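Local coordinates for protein lysine cyclodeaminase (Streptomyces pristinaespiralis, PDB 5YU3) that deaminates and cyclises L-lysine with the help of bound NAD, and also recognises L-ornithine and L-2,4-diaminobutyric acid, at residues A[10-18]-A[315-324]; A[35-45]-A[277-285]. All blocks are in the same frame, centred on the assembly; numbering follows the deposited sequence.

Contact 1 of 2, residues A[10-18]-A[315-324]; sequences DVAEVVAAV and FLEAAAERDL
Val14 sits where helix 8-18 crosses helix 305-321 almost at a right angle (88°), the local axes 10.0 Å apart, in a helix pair packed beside the mixed sheet of the fold. Apolar packing carries the centre. Val14 points CG1 at the other helix, a first torsion of 166° setting this methyl opposite the backbone N: CG1 lies 3.8 Å from Ala318 CB and 3.9 Å from Phe315 CD1. Its second branch serves the chain beyond the helix, CG2 meeting Leu324 CD1 at 3.7 Å. One turn back, Val11 crosses Phe315 nearly perpendicularly and sets CG1 3.8 Å from CE1 of the ring, a ring that Leu23, Leu116, Leu120 and Met112 also touch.

A second kind of contact lays a charged group on hydrocarbon. The chain of Arg322, extended from CG to NE, brings NE to 3.8 Å from Ala17 CB, while Val18 CG2 covers one face of the guanidinium and Ala318 O lies in plane at its edge. An alanine here would probably strip this cover from Ala17 CB and Val18 CG2 and open a gap at that end of the crossing.

The Schellman motif that ends the helix turns the chain at Asp323 and returns Leu324 to the interface. There Asp10, whose OD2 accepts from Gly7 N, slides past the leucine, OD1 3.9 Å from Leu324 CB.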
loop_
_atom_site.group_PDB
_atom_site.type_symbol
_atom_site.label_atom_id
_atom_site.label_comp_id
_atom_site.label_asym_id
_atom_site.label_seq_id
_atom_site.Cartn_x
_atom_site.Cartn_y
_atom_site.Cartn_z
ATOM N N ASP A 10 3.096 -23.309 0.602
ATOM C CA ASP A 10 4.340 -23.182 -0.148
ATOM C C ASP A 10 5.441 -22.559 0.702
ATOM O O ASP A 10 6.590 -23.009 0.662
ATOM C CB ASP A 10 4.102 -22.354 -1.408
ATOM C CG ASP A 10 3.060 -22.974 -2.321
ATOM O OD1 ASP A 10 3.277 -24.108 -2.787
ATOM O OD2 ASP A 10 2.022 -22.329 -2.565
ATOM N N VAL A 11 5.117 -21.513 1.468
ATOM C CA VAL A 11 6.116 -20.929 2.355
ATOM C C VAL A 11 6.578 -21.956 3.385
ATOM O O VAL A 11 7.778 -22.084 3.659
ATOM C CB VAL A 11 5.561 -19.654 3.018
ATOM C CG1 VAL A 11 6.462 -19.208 4.140
ATOM C CG2 VAL A 11 5.415 -18.546 1.964
ATOM N N ALA A 12 5.641 -22.720 3.949
ATOM C CA ALA A 12 6.006 -23.775 4.894
ATOM C C ALA A 12 6.936 -24.804 4.253
ATOM O O ALA A 12 7.892 -25.271 4.887
ATOM C CB ALA A 12 4.741 -24.448 5.428
ATOM N N GLU A 13 6.690 -25.150 2.993
ATOM C CA GLU A 13 7.526 -26.158 2.353
ATOM C C GLU A 13 8.909 -25.615 2.044
ATOM O O GLU A 13 9.889 -26.363 2.104
ATOM C CB GLU A 13 6.846 -26.683 1.090
ATOM C CG GLU A 13 5.620 -27.540 1.393
ATOM C CD GLU A 13 5.981 -28.801 2.154
ATOM O OE1 GLU A 13 6.406 -29.779 1.500
ATOM O OE2 GLU A 13 5.856 -28.813 3.399
ATOM N N VAL A 14 9.022 -24.321 1.730
ATOM C CA VAL A 14 10.344 -23.738 1.526
ATOM C C VAL A 14 11.169 -23.842 2.802
ATOM O O VAL A 14 12.327 -24.274 2.778
ATOM C CB VAL A 14 10.234 -22.279 1.046
ATOM C CG1 VAL A 14 11.593 -21.591 1.171
ATOM C CG2 VAL A 14 9.765 -22.232 -0.416
ATOM N N VAL A 15 10.600 -23.423 3.935
ATOM C CA VAL A 15 11.409 -23.442 5.150
ATOM C C VAL A 15 11.635 -24.876 5.615
ATOM O O VAL A 15 12.685 -25.183 6.188
ATOM C CB VAL A 15 10.789 -22.568 6.261
ATOM C CG1 VAL A 15 9.449 -23.098 6.686
ATOM C CG2 VAL A 15 11.740 -22.484 7.468
ATOM N N ALA A 16 10.684 -25.777 5.362
ATOM C CA ALA A 16 10.896 -27.176 5.737
ATOM C C ALA A 16 12.014 -27.813 4.919
ATOM O O ALA A 16 12.855 -28.533 5.470
ATOM C CB ALA A 16 9.599 -27.977 5.588
ATOM N N ALA A 17 12.041 -27.565 3.601
ATOM C CA ALA A 17 13.055 -28.190 2.754
ATOM C C ALA A 17 14.442 -27.623 3.027
ATOM O O ALA A 17 15.435 -28.365 3.082
ATOM C CB ALA A 17 12.694 -28.000 1.280
ATOM N N VAL A 18 14.529 -26.299 3.155
ATOM C CA VAL A 18 15.808 -25.614 3.298
ATOM C C VAL A 18 16.303 -25.683 4.741
ATOM O O VAL A 18 17.511 -25.790 4.982
ATOM C CB VAL A 18 15.654 -24.157 2.818
ATOM C CG1 VAL A 18 16.884 -23.339 3.147
ATOM C CG2 VAL A 18 15.379 -24.111 1.293
ATOM N N PHE A 315 12.957 -16.135 -0.781
ATOM C CA PHE A 315 11.849 -17.078 -0.892
ATOM C C PHE A 315 11.515 -17.388 -2.349
ATOM O O PHE A 315 11.254 -18.543 -2.697
ATOM C CB PHE A 315 10.612 -16.529 -0.180
ATOM C CG PHE A 315 10.577 -16.838 1.285
ATOM C CD1 PHE A 315 10.083 -18.051 1.736
ATOM C CD2 PHE A 315 11.066 -15.932 2.210
ATOM C CE1 PHE A 315 10.052 -18.342 3.095
ATOM C CE2 PHE A 315 11.044 -16.219 3.571
ATOM C CZ PHE A 315 10.536 -17.431 4.010
ATOM N N LEU A 316 11.477 -16.369 -3.210
ATOM C CA LEU A 316 11.104 -16.620 -4.602
ATOM C C LEU A 316 12.157 -17.451 -5.322
ATOM O O LEU A 316 11.815 -18.257 -6.197
ATOM C CB LEU A 316 10.884 -15.301 -5.343
ATOM C CG LEU A 316 9.703 -14.465 -4.862
ATOM C CD1 LEU A 316 9.506 -13.265 -5.777
ATOM C CD2 LEU A 316 8.430 -15.304 -4.763
ATOM N N GLU A 317 13.438 -17.262 -4.988
ATOM C CA GLU A 317 14.483 -18.097 -5.570
ATOM C C GLU A 317 14.276 -19.562 -5.204
ATOM O O GLU A 317 14.346 -20.448 -6.067
ATOM C CB GLU A 317 15.861 -17.616 -5.110
ATOM C CG GLU A 317 16.308 -16.317 -5.768
ATOM C CD GLU A 317 17.606 -15.789 -5.192
ATOM O OE1 GLU A 317 18.206 -16.488 -4.357
ATOM O OE2 GLU A 317 18.014 -14.669 -5.568
ATOM N N ALA A 318 14.019 -19.834 -3.922
ATOM C CA ALA A 318 13.789 -21.211 -3.489
ATOM C C ALA A 318 12.500 -21.766 -4.081
ATOM O O ALA A 318 12.454 -22.931 -4.497
ATOM C CB ALA A 318 13.762 -21.289 -1.961
ATOM N N ALA A 319 11.439 -20.950 -4.126
ATOM C CA ALA A 319 10.170 -21.413 -4.679
ATOM C C ALA A 319 10.270 -21.666 -6.181
ATOM O O ALA A 319 9.689 -22.632 -6.692
ATOM C CB ALA A 319 9.066 -20.396 -4.381
ATOM N N ALA A 320 10.994 -20.807 -6.906
ATOM C CA ALA A 320 11.148 -21.006 -8.345
ATOM C C ALA A 320 11.931 -22.280 -8.642
ATOM O O ALA A 320 11.578 -23.037 -9.555
ATOM C CB ALA A 320 11.842 -19.799 -8.973
ATOM N N GLU A 321 13.007 -22.509 -7.886
ATOM C CA GLU A 321 13.807 -23.724 -8.001
ATOM C C GLU A 321 12.948 -24.977 -7.867
ATOM O O GLU A 321 13.178 -25.980 -8.557
ATOM C CB GLU A 321 14.871 -23.692 -6.905
ATOM C CG GLU A 321 16.115 -24.503 -7.117
ATOM C CD GLU A 321 16.928 -24.557 -5.838
ATOM O OE1 GLU A 321 17.058 -23.497 -5.178
ATOM O OE2 GLU A 321 17.404 -25.655 -5.476
ATOM N N ARG A 322 11.966 -24.940 -6.971
ATOM C CA ARG A 322 11.141 -26.094 -6.637
ATOM C C ARG A 322 9.779 -26.064 -7.308
ATOM O O ARG A 322 8.942 -26.927 -7.022
ATOM C CB ARG A 322 10.968 -26.179 -5.122
ATOM C CG ARG A 322 12.285 -26.392 -4.406
ATOM C CD ARG A 322 12.174 -26.182 -2.898
ATOM N NE ARG A 322 13.297 -26.851 -2.240
ATOM C CZ ARG A 322 14.496 -26.312 -2.097
ATOM N NH1 ARG A 322 14.730 -25.074 -2.541
ATOM N NH2 ARG A 322 15.461 -27.005 -1.506
ATOM N N ASP A 323 9.539 -25.085 -8.178
ATOM C CA ASP A 323 8.267 -24.943 -8.889
ATOM C C ASP A 323 7.078 -24.938 -7.928
ATOM O O ASP A 323 6.043 -25.564 -8.177
ATOM C CB ASP A 323 8.115 -26.042 -9.953
ATOM C CG ASP A 323 7.055 -25.702 -10.983
ATOM O OD1 ASP A 323 6.855 -24.494 -11.246
ATOM O OD2 ASP A 323 6.410 -26.631 -11.515
ATOM N N LEU A 324 7.228 -24.228 -6.809
ATOM C CA LEU A 324 6.180 -24.118 -5.808
ATOM C C LEU A 324 5.231 -22.956 -6.127
ATOM O O LEU A 324 5.552 -22.054 -6.898
ATOM C CB LEU A 324 6.790 -23.925 -4.417
ATOM C CG LEU A 324 7.520 -25.160 -3.867
ATOM C CD1 LEU A 324 8.333 -24.802 -2.620
ATOM C CD2 LEU A 324 6.530 -26.269 -3.558
#

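Contact 2 of 2, residues A[35-45]-A[277-285]; sequences LAEIGRGERHL and PQLAHLCAD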
loop_
_atom_site.group_PDB
_atom_site.type_symbol
_atom_site.label_atom_id
_atom_site.label_comp_id
_atom_site.label_asym_id
_atom_site.label_seq_id
_atom_site.Cartn_x
_atom_site.Cartn_y
_atom_site.Cartn_z
ATOM N N LEU A 35 22.576 -4.083 2.425
ATOM C CA LEU A 35 22.868 -2.907 3.236
ATOM C C LEU A 35 24.178 -2.250 2.807
ATOM O O LEU A 35 24.261 -1.018 2.711
ATOM C CB LEU A 35 22.895 -3.301 4.716
ATOM C CG LEU A 35 21.514 -3.484 5.360
ATOM C CD1 LEU A 35 21.617 -4.135 6.744
ATOM C CD2 LEU A 35 20.775 -2.146 5.453
ATOM N N ALA A 36 25.203 -3.053 2.510
ATOM C CA ALA A 36 26.458 -2.482 2.024
ATOM C C ALA A 36 26.258 -1.766 0.693
ATOM O O ALA A 36 26.850 -0.703 0.454
ATOM C CB ALA A 36 27.518 -3.573 1.894
ATOM N N GLU A 37 25.409 -2.319 -0.180
ATOM C CA GLU A 37 25.094 -1.643 -1.438
ATOM C C GLU A 37 24.456 -0.275 -1.196
ATOM O O GLU A 37 24.783 0.699 -1.884
ATOM C CB GLU A 37 24.192 -2.530 -2.297
ATOM C CG GLU A 37 24.974 -3.613 -3.020
ATOM C CD GLU A 37 24.114 -4.762 -3.529
ATOM O OE1 GLU A 37 22.878 -4.724 -3.360
ATOM O OE2 GLU A 37 24.691 -5.713 -4.099
ATOM N N ILE A 38 23.548 -0.178 -0.221
ATOM C CA ILE A 38 22.997 1.127 0.139
ATOM C C ILE A 38 24.109 2.040 0.641
ATOM O O ILE A 38 24.197 3.212 0.251
ATOM C CB ILE A 38 21.876 0.970 1.184
ATOM C CG1 ILE A 38 20.661 0.267 0.571
ATOM C CG2 ILE A 38 21.468 2.321 1.758
ATOM C CD1 ILE A 38 19.486 0.149 1.526
ATOM N N GLY A 39 24.987 1.513 1.499
ATOM C CA GLY A 39 26.060 2.331 2.044
ATOM C C GLY A 39 27.017 2.845 0.985
ATOM O O GLY A 39 27.613 3.916 1.148
ATOM N N ARG A 40 27.179 2.103 -0.106
ATOM C CA ARG A 40 28.028 2.526 -1.214
ATOM C C ARG A 40 27.293 3.387 -2.230
ATOM O O ARG A 40 27.881 3.761 -3.253
ATOM C CB ARG A 40 28.625 1.307 -1.918
ATOM C CG ARG A 40 29.682 0.597 -1.093
ATOM C CD ARG A 40 30.444 -0.391 -1.932
ATOM N NE ARG A 40 29.585 -1.480 -2.373
ATOM C CZ ARG A 40 29.466 -2.639 -1.734
ATOM N NH1 ARG A 40 30.154 -2.855 -0.622
ATOM N NH2 ARG A 40 28.663 -3.583 -2.208
ATOM N N GLY A 41 26.027 3.701 -1.985
ATOM C CA GLY A 41 25.267 4.508 -2.921
ATOM C C GLY A 41 24.823 3.791 -4.172
ATOM O O GLY A 41 24.355 4.448 -5.108
ATOM N N GLU A 42 24.961 2.461 -4.227
ATOM C CA GLU A 42 24.480 1.684 -5.364
ATOM C C GLU A 42 22.987 1.398 -5.284
ATOM O O GLU A 42 22.370 1.091 -6.310
ATOM C CB GLU A 42 25.244 0.363 -5.464
ATOM C CG GLU A 42 26.737 0.533 -5.668
ATOM C CD GLU A 42 27.520 -0.719 -5.351
ATOM O OE1 GLU A 42 26.907 -1.715 -4.917
ATOM O OE2 GLU A 42 28.754 -0.709 -5.534
ATOM N N ARG A 43 22.413 1.457 -4.085
ATOM C CA ARG A 43 20.985 1.315 -3.857
ATOM C C ARG A 43 20.581 2.374 -2.844
ATOM O O ARG A 43 21.425 3.075 -2.283
ATOM C CB ARG A 43 20.622 -0.088 -3.355
ATOM C CG ARG A 43 20.722 -1.167 -4.408
ATOM C CD ARG A 43 20.369 -2.524 -3.837
ATOM N NE ARG A 43 20.881 -3.588 -4.691
ATOM C CZ ARG A 43 20.210 -4.108 -5.712
ATOM N NH1 ARG A 43 18.997 -3.665 -5.993
ATOM N NH2 ARG A 43 20.747 -5.070 -6.449
ATOM N N HIS A 44 19.281 2.486 -2.587
ATOM C CA HIS A 44 18.802 3.596 -1.780
ATOM C C HIS A 44 17.797 3.122 -0.746
ATOM O O HIS A 44 17.037 2.180 -0.983
ATOM C CB HIS A 44 18.216 4.682 -2.689
ATOM C CG HIS A 44 19.174 5.125 -3.749
ATOM N ND1 HIS A 44 20.243 5.956 -3.482
ATOM C CD2 HIS A 44 19.270 4.802 -5.060
ATOM C CE1 HIS A 44 20.935 6.152 -4.589
ATOM N NE2 HIS A 44 20.370 5.458 -5.560
ATOM N N LEU A 45 17.821 3.781 0.413
ATOM C CA LEU A 45 16.839 3.525 1.457
ATOM C C LEU A 45 15.434 3.663 0.903
ATOM O O LEU A 45 15.157 4.550 0.090
ATOM C CB LEU A 45 17.007 4.506 2.621
ATOM C CG LEU A 45 18.027 4.261 3.723
ATOM C CD1 LEU A 45 17.904 5.399 4.734
ATOM C CD2 LEU A 45 17.798 2.903 4.386
ATOM N N PRO A 277 26.327 6.897 12.467
ATOM C CA PRO A 277 26.059 6.527 11.072
ATOM C C PRO A 277 25.073 5.371 11.004
ATOM O O PRO A 277 25.105 4.462 11.834
ATOM C CB PRO A 277 27.435 6.137 10.533
ATOM C CG PRO A 277 28.451 6.673 11.657
ATOM C CD PRO A 277 27.791 6.686 12.779
ATOM N N GLN A 278 24.188 5.421 10.005
ATOM C CA GLN A 278 23.156 4.403 9.851
ATOM C C GLN A 278 23.780 3.041 9.546
ATOM O O GLN A 278 24.940 2.934 9.130
ATOM C CB GLN A 278 22.182 4.789 8.735
ATOM C CG GLN A 278 22.783 4.784 7.338
ATOM C CD GLN A 278 21.834 5.350 6.290
ATOM O OE1 GLN A 278 21.199 4.604 5.539
ATOM N NE2 GLN A 278 21.731 6.675 6.236
ATOM N N LEU A 279 22.979 1.989 9.740
ATOM C CA LEU A 279 23.499 0.627 9.631
ATOM C C LEU A 279 24.102 0.361 8.256
ATOM O O LEU A 279 25.169 -0.264 8.151
ATOM C CB LEU A 279 22.389 -0.374 9.949
ATOM C CG LEU A 279 22.738 -1.867 9.837
ATOM C CD1 LEU A 279 23.876 -2.230 10.775
ATOM C CD2 LEU A 279 21.499 -2.693 10.142
ATOM N N ALA A 280 23.456 0.852 7.186
ATOM C CA ALA A 280 24.000 0.655 5.845
ATOM C C ALA A 280 25.420 1.195 5.735
ATOM O O ALA A 280 26.277 0.587 5.083
ATOM C CB ALA A 280 23.105 1.324 4.800
ATOM N N HIS A 281 25.693 2.340 6.367
ATOM C CA HIS A 281 27.044 2.888 6.278
ATOM C C HIS A 281 28.041 2.023 7.036
ATOM O O HIS A 281 29.173 1.825 6.568
ATOM C CB HIS A 281 27.085 4.329 6.789
ATOM C CG HIS A 281 28.408 5.007 6.568
ATOM N ND1 HIS A 281 29.339 5.193 7.570
ATOM C CD2 HIS A 281 28.980 5.480 5.434
ATOM C CE1 HIS A 281 30.405 5.795 7.072
ATOM N NE2 HIS A 281 30.217 5.968 5.776
ATOM N N LEU A 282 27.645 1.506 8.204
ATOM C CA LEU A 282 28.503 0.572 8.930
ATOM C C LEU A 282 28.822 -0.654 8.082
ATOM O O LEU A 282 29.954 -1.159 8.099
ATOM C CB LEU A 282 27.840 0.148 10.241
ATOM C CG LEU A 282 27.397 1.212 11.256
ATOM C CD1 LEU A 282 27.065 0.564 12.584
ATOM C CD2 LEU A 282 28.456 2.265 11.419
ATOM N N CYS A 283 27.841 -1.136 7.314
ATOM C CA CYS A 283 28.074 -2.317 6.482
ATOM C C CYS A 283 29.038 -2.018 5.340
ATOM O O CYS A 283 29.861 -2.867 4.976
ATOM C CB CYS A 283 26.746 -2.845 5.934
ATOM S SG CYS A 283 25.684 -3.576 7.179
ATOM N N ALA A 284 28.954 -0.822 4.751
ATOM C CA ALA A 284 29.828 -0.505 3.632
ATOM C C ALA A 284 31.223 -0.097 4.090
ATOM O O ALA A 284 32.203 -0.346 3.380
ATOM C CB ALA A 284 29.213 0.602 2.774
ATOM N N ASP A 285 31.341 0.527 5.258
ATOM C CA ASP A 285 32.619 1.063 5.720
ATOM C C ASP A 285 32.709 0.837 7.222
ATOM O O ASP A 285 32.215 1.659 8.011
ATOM C CB ASP A 285 32.767 2.543 5.363
ATOM C CG ASP A 285 34.144 3.091 5.718
ATOM O OD1 ASP A 285 34.862 2.403 6.469
ATOM O OD2 ASP A 285 34.507 4.200 5.257
HETATM O O HOH W 1 32.120 -1.037 0.844
#
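Leu35 can be followed outward against helix 279-284. Its CB rests on Cys283 SG at 3.7 Å; CG, placed beside the backbone N (chi1 -78°), then forks into two methyls. CD1 reaches Leu279 CD2 at 3.7 Å, and CD2 comes to 4.2 Å from Ala280 CB. Val128 and Phe304 also touch this leucine.

Small residues let the backbones themselves approach. The local helix axes pass only 6.8 Å apart, at 94°, and methyl groups press on main chain: Ala284 CB lies 3.6 Å from Ala36 O, and Ala280 CB rests on both Leu35 O and Ile38 CG2. At Gly39 there is no room for a CB, which would run into Ala280 O and Ala284 CB; instead Gly39 CA makes a CA-H...O contact with Ala280 O at 3.5 Å (141° at the hydrogen).

A polar link lies at the rim. A water accepts from Arg40 NH1 and donates to Ala284 O, joining the end of one helix to that of the other; Arg40 NE also makes a salt bridge to Glu42 OE2, its hydrogen bond weak. Elsewhere Gln278 and Leu45 approach from opposite directions, the amide OE1 of Gln278 packing against a methyl, 3.5 Å from Leu45 CD1.

So short an axis distance is characteristic of helices that meet through glycine and alanine; here it joins the end of helix 20-39 to the NAD-binding, Rossmann-type domain.

Along the chain the order is 10-18, 35-45, 277-285, 315-324, so contact 1 encloses contact 2. Their centres lie 29 Å apart and their nearest atoms about 10 Å, without touching, yet shared helices connect them. Helix 8-18 of contact 1 leads directly into helix 20-39, whose far end forms contact 2. Helix 305-321, which supplies the second half of contact 1, touches Ile38 of contact 2 through Phe306, and helix 115-133 runs against both, with Leu116 and Leu120 at one and Val128 and Leu132 at the other. Contact 1 thus ties an N-terminal helix to one late in the chain, beside the mixed sheet, while contact 2 joins that half to the parallel-sheet, NAD-binding half.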